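Local structure of AA9 family lytic polysaccharide monooxygenase cel61B (Hypocrea jecorina, 2VTC) at residues G21-F26 with Y195-N200; F99-G104 with F176-L181; P103-H108 with D153-G158. The protein oxidatively cleaves beta-1,4-glycosidic bonds of crystalline and amorphous cellulose as a copper-dependent lytic polysaccharide monooxygenase, using O2 or H2O2 as cosubstrate. All coordinates share one frame; numbering follows the deposited sequence.

Contacts 1 and 2 bridge the same two beta sheets, with centres about 5 Å apart. They are joined in one of those sheets, where Gln197 N lies 2.8 Å from His178 O, a probable hydrogen bond. Contact 3 lies further out, its centre about 14 Å from that of contact 1 and about 10 Å from that of contact 2. Its Trp106 ties it to both: Trp106 CH2 is 3.6 Å from Tyr195 CG, and Trp106 CZ2 is 3.4 Å from Leu180 CD1. Contacts 1 and 3 meet at the nickel ion in the catalytic copper site through Tyr195 and His108, whereas the Leu180 side chain of contact 2 stays about 9 Å from that ion.

Contact 1 (G21-F26 with Y195-N200); sequences GQVQNF and YPQCVN. With NI (nickel (II) ion), chain E; NAG (2-acetamido-2-deoxy-beta-D-glucopyranose), chain C.
Gln197 runs alongside Val23, the two side chains sliding past each other in opposite directions. Its CB is 3.9 Å from Val23 CG2, and its CG, set beside the backbone N at chi1 -67°, is 4.1 Å from the same methyl. The chain then bends at chi2, which brings the terminal amide to the backbone N of Val23 and the CB of Gln22. Further along, Phe26 CE2 meets Val199 CG1 at 4.0 Å, an oblique apolar contact. Strands 22-26 and 195-200 belong to different sheets of the AA9 beta sandwich. Their axes approach to 7.5 Å with N-to-C directions 29° apart, so this is packing of one sheet over the other. At one end Tyr195 OH reaches the nickel ion at 2.5 Å; His20 and His108, the two histidines of the family's histidine brace, also bind it. On the side of strand 22-26 turned from Gln197, Asn25 ND2 is bonded covalently to C1 of an N-acetylglucosamine. Nearby, Gln22 NE2 donates to Gln24 OE1 at 3.1 Å (154°), in the carbonyl plane on a lone pair, which helps set the turn of the Gln24 amide beside that sugar.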
loop_
_atom_site.group_PDB
_atom_site.type_symbol
_atom_site.label_atom_id
_atom_site.label_comp_id
_atom_site.label_asym_id
_atom_site.label_seq_id
_atom_site.Cartn_x
_atom_site.Cartn_y
_atom_site.Cartn_z
ATOM N N GLY A 21 4.860 -1.005 -11.281
ATOM C CA GLY A 21 3.449 -1.317 -11.430
ATOM C C GLY A 21 2.651 -0.424 -10.482
ATOM O O GLY A 21 3.238 0.224 -9.625
ATOM N N GLN A 22 1.335 -0.410 -10.632
ATOM C CA GLN A 22 0.461 0.388 -9.747
ATOM C C GLN A 22 -0.849 -0.355 -9.508
ATOM O O GLN A 22 -1.203 -1.255 -10.269
ATOM C CB GLN A 22 0.198 1.768 -10.382
ATOM C CG GLN A 22 -0.693 1.710 -11.624
ATOM C CD GLN A 22 -0.886 3.048 -12.331
ATOM O OE1 GLN A 22 -0.590 4.132 -11.791
ATOM N NE2 GLN A 22 -1.377 2.975 -13.554
ATOM N N VAL A 23 -1.585 0.014 -8.454
ATOM C CA VAL A 23 -2.916 -0.527 -8.256
ATOM C C VAL A 23 -3.844 0.243 -9.192
ATOM O O VAL A 23 -4.007 1.452 -9.045
ATOM C CB VAL A 23 -3.382 -0.401 -6.768
ATOM C CG1 VAL A 23 -4.858 -0.717 -6.631
ATOM C CG2 VAL A 23 -2.564 -1.326 -5.893
ATOM N N GLN A 24 -4.416 -0.446 -10.179
ATOM C CA GLN A 24 -5.239 0.238 -11.188
ATOM C C GLN A 24 -6.724 0.195 -10.888
ATOM O O GLN A 24 -7.508 1.027 -11.392
ATOM C CB GLN A 24 -4.959 -0.331 -12.587
ATOM C CG GLN A 24 -3.583 -0.032 -13.089
ATOM C CD GLN A 24 -3.491 -0.010 -14.619
ATOM O OE1 GLN A 24 -2.737 0.782 -15.188
ATOM N NE2 GLN A 24 -4.244 -0.880 -15.274
ATOM N N ASN A 25 -7.105 -0.794 -10.088
ATOM C CA ASN A 25 -8.460 -0.999 -9.648
ATOM C C ASN A 25 -8.448 -2.014 -8.519
ATOM O O ASN A 25 -7.385 -2.560 -8.163
ATOM C CB ASN A 25 -9.401 -1.405 -10.804
ATOM C CG ASN A 25 -8.886 -2.601 -11.626
ATOM O OD1 ASN A 25 -8.829 -3.727 -11.123
ATOM N ND2 ASN A 25 -8.572 -2.348 -12.912
ATOM N N PHE A 26 -9.601 -2.211 -7.909
ATOM C CA PHE A 26 -9.718 -3.102 -6.769
ATOM C C PHE A 26 -11.176 -3.486 -6.602
ATOM O O PHE A 26 -12.079 -2.771 -7.094
ATOM C CB PHE A 26 -9.123 -2.452 -5.487
ATOM C CG PHE A 26 -9.778 -1.134 -5.092
ATOM C CD1 PHE A 26 -10.731 -1.104 -4.076
ATOM C CD2 PHE A 26 -9.418 0.065 -5.727
ATOM C CE1 PHE A 26 -11.347 0.119 -3.703
ATOM C CE2 PHE A 26 -10.025 1.291 -5.361
ATOM C CZ PHE A 26 -10.982 1.306 -4.343
ATOM N N TYR A 195 6.819 0.286 -2.930
ATOM C CA TYR A 195 5.732 0.645 -3.851
ATOM C C TYR A 195 4.417 0.845 -3.074
ATOM O O TYR A 195 3.547 -0.008 -3.137
ATOM C CB TYR A 195 5.515 -0.429 -4.947
ATOM C CG TYR A 195 6.724 -0.697 -5.840
ATOM C CD1 TYR A 195 6.804 -0.140 -7.123
ATOM C CD2 TYR A 195 7.792 -1.502 -5.392
ATOM C CE1 TYR A 195 7.937 -0.365 -7.950
ATOM C CE2 TYR A 195 8.928 -1.742 -6.213
ATOM C CZ TYR A 195 8.980 -1.175 -7.484
ATOM O OH TYR A 195 10.094 -1.423 -8.284
ATOM N N PRO A 196 4.280 1.990 -2.356
ATOM C CA PRO A 196 3.022 2.241 -1.629
ATOM C C PRO A 196 1.917 2.790 -2.537
ATOM O O PRO A 196 2.185 3.589 -3.445
ATOM C CB PRO A 196 3.417 3.286 -0.582
ATOM C CG PRO A 196 4.514 4.074 -1.219
ATOM C CD PRO A 196 5.282 3.036 -2.087
ATOM N N GLN A 197 0.698 2.338 -2.290
ATOM C CA GLN A 197 -0.459 2.793 -3.041
ATOM C C GLN A 197 -1.613 3.041 -2.074
ATOM O O GLN A 197 -1.981 2.144 -1.302
ATOM C CB GLN A 197 -0.869 1.721 -4.056
ATOM C CG GLN A 197 0.206 1.550 -5.156
ATOM C CD GLN A 197 0.148 2.658 -6.189
ATOM O OE1 GLN A 197 0.865 3.661 -6.104
ATOM N NE2 GLN A 197 -0.703 2.481 -7.168
ATOM N N CYS A 198 -2.173 4.254 -2.128
ATOM C CA CYS A 198 -3.281 4.602 -1.235
ATOM C C CYS A 198 -4.639 4.657 -1.937
ATOM O O CYS A 198 -4.754 5.120 -3.085
ATOM C CB CYS A 198 -2.971 5.944 -0.562
ATOM S SG CYS A 198 -1.601 5.902 0.560
ATOM N N VAL A 199 -5.668 4.194 -1.224
ATOM C CA VAL A 199 -7.069 4.242 -1.706
ATOM C C VAL A 199 -8.000 4.739 -0.576
ATOM O O VAL A 199 -7.838 4.346 0.574
ATOM C CB VAL A 199 -7.572 2.881 -2.261
ATOM C CG1 VAL A 199 -6.673 2.391 -3.415
ATOM C CG2 VAL A 199 -7.630 1.828 -1.154
ATOM N N ASN A 200 -8.948 5.624 -0.909
ATOM C CA ASN A 200 -9.952 6.076 0.065
ATOM C C ASN A 200 -11.026 5.013 0.152
ATOM O O ASN A 200 -11.673 4.708 -0.851
ATOM C CB ASN A 200 -10.606 7.390 -0.410
ATOM C CG ASN A 200 -9.643 8.561 -0.466
ATOM O OD1 ASN A 200 -8.648 8.625 0.255
ATOM N ND2 ASN A 200 -9.964 9.529 -1.345
HETATM NI NI NI E . 9.985 -2.406 -10.586
HETATM C C1 NAG C . -8.049 -3.428 -13.732
HETATM C C2 NAG C . -8.546 -3.260 -15.174
HETATM C C3 NAG C . -7.938 -4.311 -16.130
HETATM C C4 NAG C . -6.417 -4.470 -15.951
HETATM C C5 NAG C . -6.042 -4.452 -14.456
HETATM C C6 NAG C . -4.541 -4.466 -14.185
HETATM C C7 NAG C . -10.700 -2.332 -15.870
HETATM C C8 NAG C . -12.173 -2.577 -16.005
HETATM N N2 NAG C . -9.997 -3.298 -15.266
HETATM O O3 NAG C . -8.242 -3.961 -17.473
HETATM O O4 NAG C . -5.962 -5.692 -16.520
HETATM O O5 NAG C . -6.630 -3.337 -13.785
HETATM O O6 NAG C . -3.841 -3.545 -14.987
HETATM O O7 NAG C . -10.194 -1.292 -16.301
HETATM O O HOH W 1 10.589 -2.966 -12.571
HETATM O O HOH W 2 11.025 -1.945 -10.168
#

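Contact 2 (F99-G104 with F176-L181); sequences FQWGPG and FRHELL. With NAG (2-acetamido-2-deoxy-beta-D-glucopyranose), chain C; NAG (2-acetamido-2-deoxy-beta-D-glucopyranose), chain B.
The imidazole of His178 offers one face to Phe99 and an edge to Trp101. Against Phe99 it forms an offset stack, with centroids 4.1 Å apart and planes only 5° from parallel. The offset brings His178 CB over the phenyl face, 3.8 Å from the Phe99 ring centroid, a CH-pi contact almost on the ring normal. With CG anti to the backbone N (chi1 177°), the imidazole itself is carried over the phenyl ring. At the rim of the phenyl ring, near its plane, sits Phe176 CB. Trp101 meets the imidazole rim to rim: NE1 donates to His178 NE2 at 3.0 Å and 160°, and the bond lies close to both ring planes. A face of the indole is covered by Leu180, whose CD1 stands 3.6 Å from the centroid of the Trp101 six-membered ring, practically above its centre.

Because His178 NE2 accepts from Trp101, its ND1 probably carries the proton and donates to Thr115 OG1. Both polar ring atoms of this buried histidine are thus satisfied, and the two bonds together with the stack fix its rotation. On the other side of strand 176-181, Arg177 grips Glu179 end-on, with NH1 to OE1 at 2.8 Å and NH2 to OE2 at 3.0 Å, both oxygens being met from above the carboxylate plane. Beyond a cis peptide, Pro103 O accepts a hydrogen bond from N2 of the second N-acetylglucosamine at 2.7 Å.

The aromatic cluster fills the interior of the AA9 beta sandwich where the two strands run obliquely, their axes 10.1 Å apart. Strand 22-28 neighbours 96-102 and places Val23 against Phe99 and Trp101, while strands 113-119 and 193-204 flank 172-182, bringing Ile113 to His178 and Ile201 to Phe176.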
loop_
_atom_site.group_PDB
_atom_site.type_symbol
_atom_site.label_atom_id
_atom_site.label_comp_id
_atom_site.label_asym_id
_atom_site.label_seq_id
_atom_site.Cartn_x
_atom_site.Cartn_y
_atom_site.Cartn_z
ATOM N N PHE A 99 -6.685 -5.971 -4.186
ATOM C CA PHE A 99 -5.945 -4.971 -4.941
ATOM C C PHE A 99 -5.455 -5.625 -6.227
ATOM O O PHE A 99 -4.846 -6.697 -6.185
ATOM C CB PHE A 99 -4.753 -4.429 -4.134
ATOM C CG PHE A 99 -5.143 -3.676 -2.889
ATOM C CD1 PHE A 99 -5.447 -2.317 -2.965
ATOM C CD2 PHE A 99 -5.175 -4.308 -1.646
ATOM C CE1 PHE A 99 -5.794 -1.589 -1.809
ATOM C CE2 PHE A 99 -5.530 -3.601 -0.476
ATOM C CZ PHE A 99 -5.836 -2.229 -0.576
ATOM N N GLN A 100 -5.735 -4.980 -7.353
ATOM C CA GLN A 100 -5.298 -5.468 -8.660
ATOM C C GLN A 100 -4.162 -4.608 -9.186
ATOM O O GLN A 100 -4.338 -3.430 -9.519
ATOM C CB GLN A 100 -6.475 -5.507 -9.646
ATOM C CG GLN A 100 -6.063 -5.770 -11.098
ATOM C CD GLN A 100 -5.635 -7.217 -11.345
ATOM O OE1 GLN A 100 -4.441 -7.513 -11.524
ATOM N NE2 GLN A 100 -6.599 -8.111 -11.351
ATOM N N TRP A 101 -2.975 -5.203 -9.255
ATOM C CA TRP A 101 -1.807 -4.515 -9.771
ATOM C C TRP A 101 -1.701 -4.672 -11.294
ATOM O O TRP A 101 -2.207 -5.650 -11.871
ATOM C CB TRP A 101 -0.531 -5.048 -9.102
ATOM C CG TRP A 101 -0.413 -4.674 -7.643
ATOM C CD1 TRP A 101 -1.029 -5.282 -6.599
ATOM C CD2 TRP A 101 0.373 -3.606 -7.094
ATOM N NE1 TRP A 101 -0.683 -4.658 -5.418
ATOM C CE2 TRP A 101 0.188 -3.636 -5.692
ATOM C CE3 TRP A 101 1.227 -2.638 -7.649
ATOM C CZ2 TRP A 101 0.811 -2.715 -4.823
ATOM C CZ3 TRP A 101 1.859 -1.713 -6.789
ATOM C CH2 TRP A 101 1.636 -1.768 -5.379
ATOM N N GLY A 102 -1.059 -3.707 -11.935
ATOM C CA GLY A 102 -0.957 -3.727 -13.395
ATOM C C GLY A 102 -0.267 -2.497 -13.934
ATOM O O GLY A 102 0.290 -1.706 -13.155
ATOM N N PRO A 103 -0.317 -2.299 -15.268
ATOM C CA PRO A 103 -1.043 -3.108 -16.277
ATOM C C PRO A 103 -0.357 -4.433 -16.671
ATOM O O PRO A 103 -1.023 -5.345 -17.189
ATOM C CB PRO A 103 -1.110 -2.177 -17.494
ATOM C CG PRO A 103 0.106 -1.281 -17.362
ATOM C CD PRO A 103 0.409 -1.164 -15.870
ATOM N N GLY A 104 0.947 -4.527 -16.445
ATOM C CA GLY A 104 1.689 -5.750 -16.772
ATOM C C GLY A 104 1.867 -6.671 -15.576
ATOM O O GLY A 104 1.572 -6.302 -14.441
ATOM N N PHE A 176 -6.492 3.353 2.981
ATOM C CA PHE A 176 -5.739 2.085 3.029
ATOM C C PHE A 176 -4.461 2.233 2.206
ATOM O O PHE A 176 -4.514 2.701 1.065
ATOM C CB PHE A 176 -6.595 0.938 2.500
ATOM C CG PHE A 176 -7.672 0.538 3.437
ATOM C CD1 PHE A 176 -7.518 -0.551 4.284
ATOM C CD2 PHE A 176 -8.824 1.313 3.537
ATOM C CE1 PHE A 176 -8.524 -0.915 5.181
ATOM C CE2 PHE A 176 -9.832 0.984 4.455
ATOM C CZ PHE A 176 -9.690 -0.141 5.278
ATOM N N ARG A 177 -3.320 1.883 2.804
ATOM C CA ARG A 177 -2.013 2.035 2.170
ATOM C C ARG A 177 -1.437 0.639 1.971
ATOM O O ARG A 177 -1.017 0.007 2.939
ATOM C CB ARG A 177 -1.102 2.911 3.043
ATOM C CG ARG A 177 0.329 3.147 2.568
ATOM C CD ARG A 177 1.095 3.880 3.663
ATOM N NE ARG A 177 2.460 4.153 3.210
ATOM C CZ ARG A 177 3.440 3.237 3.232
ATOM N NH1 ARG A 177 3.217 1.997 3.727
ATOM N NH2 ARG A 177 4.646 3.575 2.752
ATOM N N HIS A 178 -1.473 0.188 0.709
ATOM C CA HIS A 178 -1.081 -1.168 0.309
ATOM C C HIS A 178 0.318 -1.090 -0.320
ATOM O O HIS A 178 0.531 -0.267 -1.231
ATOM C CB HIS A 178 -2.115 -1.689 -0.696
ATOM C CG HIS A 178 -1.801 -3.049 -1.252
ATOM N ND1 HIS A 178 -1.645 -4.170 -0.459
ATOM C CD2 HIS A 178 -1.646 -3.467 -2.532
ATOM C CE1 HIS A 178 -1.383 -5.217 -1.231
ATOM N NE2 HIS A 178 -1.376 -4.817 -2.489
ATOM N N GLU A 179 1.275 -1.916 0.148
ATOM C CA GLU A 179 2.671 -1.674 -0.217
ATOM C C GLU A 179 3.480 -2.936 -0.493
ATOM O O GLU A 179 3.485 -3.847 0.316
ATOM C CB GLU A 179 3.352 -0.882 0.888
ATOM C CG GLU A 179 4.810 -0.474 0.604
ATOM C CD GLU A 179 5.373 0.330 1.752
ATOM O OE1 GLU A 179 5.029 0.027 2.937
ATOM O OE2 GLU A 179 6.165 1.291 1.499
ATOM N N LEU A 180 4.187 -2.942 -1.620
ATOM C CA LEU A 180 5.112 -4.030 -1.951
ATOM C C LEU A 180 6.510 -3.531 -1.681
ATOM O O LEU A 180 6.887 -2.429 -2.109
ATOM C CB LEU A 180 4.985 -4.435 -3.431
ATOM C CG LEU A 180 3.574 -4.646 -3.980
ATOM C CD1 LEU A 180 3.585 -5.032 -5.465
ATOM C CD2 LEU A 180 2.790 -5.643 -3.209
ATOM N N LEU A 181 7.300 -4.328 -0.962
ATOM C CA LEU A 181 8.690 -3.946 -0.717
ATOM C C LEU A 181 9.570 -4.912 -1.514
ATOM O O LEU A 181 9.918 -5.990 -1.006
ATOM C CB LEU A 181 9.051 -4.017 0.760
ATOM C CG LEU A 181 8.368 -2.956 1.662
ATOM C CD1 LEU A 181 6.984 -3.460 2.045
ATOM C CD2 LEU A 181 9.211 -2.720 2.886
HETATM C C1 NAG C . -8.049 -3.428 -13.732
HETATM C C2 NAG C . -8.546 -3.260 -15.174
HETATM C C3 NAG C . -7.938 -4.311 -16.130
HETATM C C4 NAG C . -6.417 -4.470 -15.951
HETATM C C5 NAG C . -6.042 -4.452 -14.456
HETATM C C6 NAG C . -4.541 -4.466 -14.185
HETATM C C7 NAG C . -10.700 -2.332 -15.870
HETATM C C8 NAG C . -12.173 -2.577 -16.005
HETATM N N2 NAG C . -9.997 -3.298 -15.266
HETATM O O3 NAG C . -8.242 -3.961 -17.473
HETATM O O4 NAG C . -5.962 -5.692 -16.520
HETATM O O5 NAG C . -6.630 -3.337 -13.785
HETATM O O6 NAG C . -3.841 -3.545 -14.987
HETATM O O7 NAG C . -10.194 -1.292 -16.301
HETATM C C1 NAG B . -5.121 -5.457 -17.665
HETATM C C2 NAG B . -4.228 -6.684 -17.885
HETATM C C3 NAG B . -3.495 -6.646 -19.234
HETATM C C4 NAG B . -4.400 -6.199 -20.385
HETATM C C5 NAG B . -5.145 -4.917 -19.997
HETATM C C6 NAG B . -6.075 -4.435 -21.111
HETATM C C7 NAG B . -3.406 -7.694 -15.793
HETATM C C8 NAG B . -2.245 -7.828 -14.859
HETATM N N2 NAG B . -3.254 -6.839 -16.808
HETATM O O3 NAG B . -3.008 -7.942 -19.511
HETATM O O4 NAG B . -3.645 -6.006 -21.567
HETATM O O5 NAG B . -5.901 -5.172 -18.820
HETATM O O6 NAG B . -7.069 -5.412 -21.351
HETATM O O7 NAG B . -4.429 -8.338 -15.571
#

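Contact 3 (P103-H108 with D153-G158); sequences PGVWPH and DLINQG. With NI (nickel (II) ion), chain E; NAG (2-acetamido-2-deoxy-beta-D-glucopyranose), chain B; NAG (2-acetamido-2-deoxy-beta-D-glucopyranose), chain C.
The tight spot here is carbon against oxygen: Ile155 lays its longer branch along the carbonyl oxygen of Trp106, with CG1 and CD1 each 3.2 Å from Trp106 O. From there CD1 continues to within 4.0 Å of His108 N, and the shorter branch, CG2, touches Val105 CG1 at 3.9 Å. The Ile155 side chain therefore follows the backbone of 105-108, crossing the side chains of Val105 and Trp106 at about right angles.

Leu154 comes instead to a face of the indole, its CD2 lying 4.2 Å from the centroid of the Trp106 five-membered ring and 22° off the normal, a CH-pi contact. Pro107 CD and His108 CD2 lie over the opposite face, so the ring is sandwiched. The indole reaches this slot with CG anti to the Trp106 backbone N (chi1 -178°), and its NE1 donates to Gln151 of the same helix. Helix 150-156 thus backs the loop that carries a metal ligand of the AA9 active site. It closes in a Schellman motif, with Gly158 at positive phi as C-prime residue, Asn159 N bonding back to Leu154 O and Gly158 N more weakly to Ile155 O (3.3 Å).

At the end of segment 103-108, His108 NE2 binds the nickel ion at 2.1 Å. Pro107 CG covers one face of the imidazole, 3.6 Å above the His108 ring plane, and the ring of His184 also stacks on His108.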
loop_
_atom_site.group_PDB
_atom_site.type_symbol
_atom_site.label_atom_id
_atom_site.label_comp_id
_atom_site.label_asym_id
_atom_site.label_seq_id
_atom_site.Cartn_x
_atom_site.Cartn_y
_atom_site.Cartn_z
ATOM N N PRO A 103 -0.317 -2.299 -15.268
ATOM C CA PRO A 103 -1.043 -3.108 -16.277
ATOM C C PRO A 103 -0.357 -4.433 -16.671
ATOM O O PRO A 103 -1.023 -5.345 -17.189
ATOM C CB PRO A 103 -1.110 -2.177 -17.494
ATOM C CG PRO A 103 0.106 -1.281 -17.362
ATOM C CD PRO A 103 0.409 -1.164 -15.870
ATOM N N GLY A 104 0.947 -4.527 -16.445
ATOM C CA GLY A 104 1.689 -5.750 -16.772
ATOM C C GLY A 104 1.867 -6.671 -15.576
ATOM O O GLY A 104 1.572 -6.302 -14.441
ATOM N N VAL A 105 2.339 -7.889 -15.840
ATOM C CA VAL A 105 2.685 -8.843 -14.781
ATOM C C VAL A 105 3.715 -8.236 -13.817
ATOM O O VAL A 105 4.681 -7.596 -14.244
ATOM C CB VAL A 105 3.205 -10.186 -15.387
ATOM C CG1 VAL A 105 3.495 -11.203 -14.288
ATOM C CG2 VAL A 105 2.160 -10.756 -16.350
ATOM N N TRP A 106 3.490 -8.400 -12.512
ATOM C CA TRP A 106 4.442 -7.885 -11.523
ATOM C C TRP A 106 5.861 -8.497 -11.694
ATOM O O TRP A 106 6.001 -9.725 -11.675
ATOM C CB TRP A 106 3.909 -8.062 -10.089
ATOM C CG TRP A 106 4.818 -7.498 -9.023
ATOM C CD1 TRP A 106 5.532 -8.212 -8.100
ATOM C CD2 TRP A 106 5.099 -6.114 -8.760
ATOM N NE1 TRP A 106 6.245 -7.374 -7.295
ATOM C CE2 TRP A 106 6.003 -6.075 -7.673
ATOM C CE3 TRP A 106 4.669 -4.904 -9.332
ATOM C CZ2 TRP A 106 6.498 -4.870 -7.136
ATOM C CZ3 TRP A 106 5.177 -3.703 -8.803
ATOM C CH2 TRP A 106 6.077 -3.697 -7.723
ATOM N N PRO A 107 6.889 -7.645 -11.907
ATOM C CA PRO A 107 8.294 -8.058 -12.191
ATOM C C PRO A 107 9.166 -8.801 -11.150
ATOM O O PRO A 107 10.324 -9.082 -11.457
ATOM C CB PRO A 107 8.942 -6.818 -12.790
ATOM C CG PRO A 107 8.152 -5.697 -12.222
ATOM C CD PRO A 107 6.741 -6.180 -12.007
ATOM N N HIS A 108 8.776 -8.937 -9.882
ATOM C CA HIS A 108 9.614 -8.609 -8.711
ATOM C C HIS A 108 9.215 -9.746 -7.755
ATOM O O HIS A 108 8.252 -9.621 -7.003
ATOM C CB HIS A 108 9.427 -7.253 -8.043
ATOM C CG HIS A 108 10.031 -6.121 -8.807
ATOM N ND1 HIS A 108 11.214 -6.234 -9.512
ATOM C CD2 HIS A 108 9.602 -4.851 -8.983
ATOM C CE1 HIS A 108 11.481 -5.081 -10.098
ATOM N NE2 HIS A 108 10.523 -4.224 -9.786
ATOM N N ASP A 153 3.888 -15.063 -4.785
ATOM C CA ASP A 153 2.477 -15.424 -4.678
ATOM C C ASP A 153 1.577 -14.426 -5.402
ATOM O O ASP A 153 0.624 -14.830 -6.065
ATOM C CB ASP A 153 2.053 -15.633 -3.221
ATOM C CG ASP A 153 2.743 -16.837 -2.586
ATOM O OD1 ASP A 153 3.156 -17.742 -3.346
ATOM O OD2 ASP A 153 2.877 -16.868 -1.351
ATOM N N LEU A 154 1.915 -13.133 -5.330
ATOM C CA LEU A 154 1.146 -12.110 -6.044
ATOM C C LEU A 154 1.159 -12.369 -7.557
ATOM O O LEU A 154 0.108 -12.348 -8.214
ATOM C CB LEU A 154 1.720 -10.716 -5.730
ATOM C CG LEU A 154 1.164 -9.503 -6.476
ATOM C CD1 LEU A 154 -0.239 -9.195 -6.012
ATOM C CD2 LEU A 154 2.084 -8.308 -6.225
ATOM N N ILE A 155 2.351 -12.635 -8.092
ATOM C CA ILE A 155 2.527 -12.921 -9.520
ATOM C C ILE A 155 1.678 -14.138 -9.907
ATOM O O ILE A 155 0.945 -14.098 -10.910
ATOM C CB ILE A 155 4.010 -13.163 -9.873
ATOM C CG1 ILE A 155 4.831 -11.887 -9.649
ATOM C CG2 ILE A 155 4.159 -13.663 -11.336
ATOM C CD1 ILE A 155 6.341 -12.093 -9.553
ATOM N N ASN A 156 1.754 -15.194 -9.094
ATOM C CA ASN A 156 0.992 -16.430 -9.320
ATOM C C ASN A 156 -0.530 -16.333 -9.098
ATOM O O ASN A 156 -1.279 -17.259 -9.454
ATOM C CB ASN A 156 1.584 -17.583 -8.479
ATOM C CG ASN A 156 3.051 -17.887 -8.828
ATOM O OD1 ASN A 156 3.497 -17.701 -9.964
ATOM N ND2 ASN A 156 3.799 -18.353 -7.843
ATOM N N GLN A 157 -0.994 -15.224 -8.509
ATOM C CA GLN A 157 -2.433 -15.002 -8.304
ATOM C C GLN A 157 -2.994 -13.955 -9.274
ATOM O O GLN A 157 -4.044 -13.344 -9.007
ATOM C CB GLN A 157 -2.729 -14.547 -6.868
ATOM C CG GLN A 157 -2.442 -15.545 -5.761
ATOM C CD GLN A 157 -2.291 -14.878 -4.389
ATOM O OE1 GLN A 157 -2.480 -13.646 -4.230
ATOM N NE2 GLN A 157 -1.957 -15.682 -3.388
ATOM N N GLY A 158 -2.294 -13.731 -10.381
ATOM C CA GLY A 158 -2.751 -12.803 -11.417
ATOM C C GLY A 158 -2.673 -11.347 -10.989
ATOM O O GLY A 158 -3.533 -10.539 -11.364
HETATM NI NI NI E . 9.985 -2.406 -10.586
HETATM C C1 NAG B . -5.121 -5.457 -17.665
HETATM C C2 NAG B . -4.228 -6.684 -17.885
HETATM C C3 NAG B . -3.495 -6.646 -19.234
HETATM C C4 NAG B . -4.400 -6.199 -20.385
HETATM C C5 NAG B . -5.145 -4.917 -19.997
HETATM C C6 NAG B . -6.075 -4.435 -21.111
HETATM C C7 NAG B . -3.406 -7.694 -15.793
HETATM C C8 NAG B . -2.245 -7.828 -14.859
HETATM N N2 NAG B . -3.254 -6.839 -16.808
HETATM O O3 NAG B . -3.008 -7.942 -19.511
HETATM O O4 NAG B . -3.645 -6.006 -21.567
HETATM O O5 NAG B . -5.901 -5.172 -18.820
HETATM O O6 NAG B . -7.069 -5.412 -21.351
HETATM O O7 NAG B . -4.429 -8.338 -15.571
HETATM C C1 NAG C . -8.049 -3.428 -13.732
HETATM C C2 NAG C . -8.546 -3.260 -15.174
HETATM C C3 NAG C . -7.938 -4.311 -16.130
HETATM C C4 NAG C . -6.417 -4.470 -15.951
HETATM C C5 NAG C . -6.042 -4.452 -14.456
HETATM C C6 NAG C . -4.541 -4.466 -14.185
HETATM C C7 NAG C . -10.700 -2.332 -15.870
HETATM C C8 NAG C . -12.173 -2.577 -16.005
HETATM N N2 NAG C . -9.997 -3.298 -15.266
HETATM O O3 NAG C . -8.242 -3.961 -17.473
HETATM O O4 NAG C . -5.962 -5.692 -16.520
HETATM O O5 NAG C . -6.630 -3.337 -13.785
HETATM O O6 NAG C . -3.841 -3.545 -14.987
HETATM O O7 NAG C . -10.194 -1.292 -16.301
HETATM O O HOH W 1 10.589 -2.966 -12.571
HETATM O O HOH W 2 11.025 -1.945 -10.168
#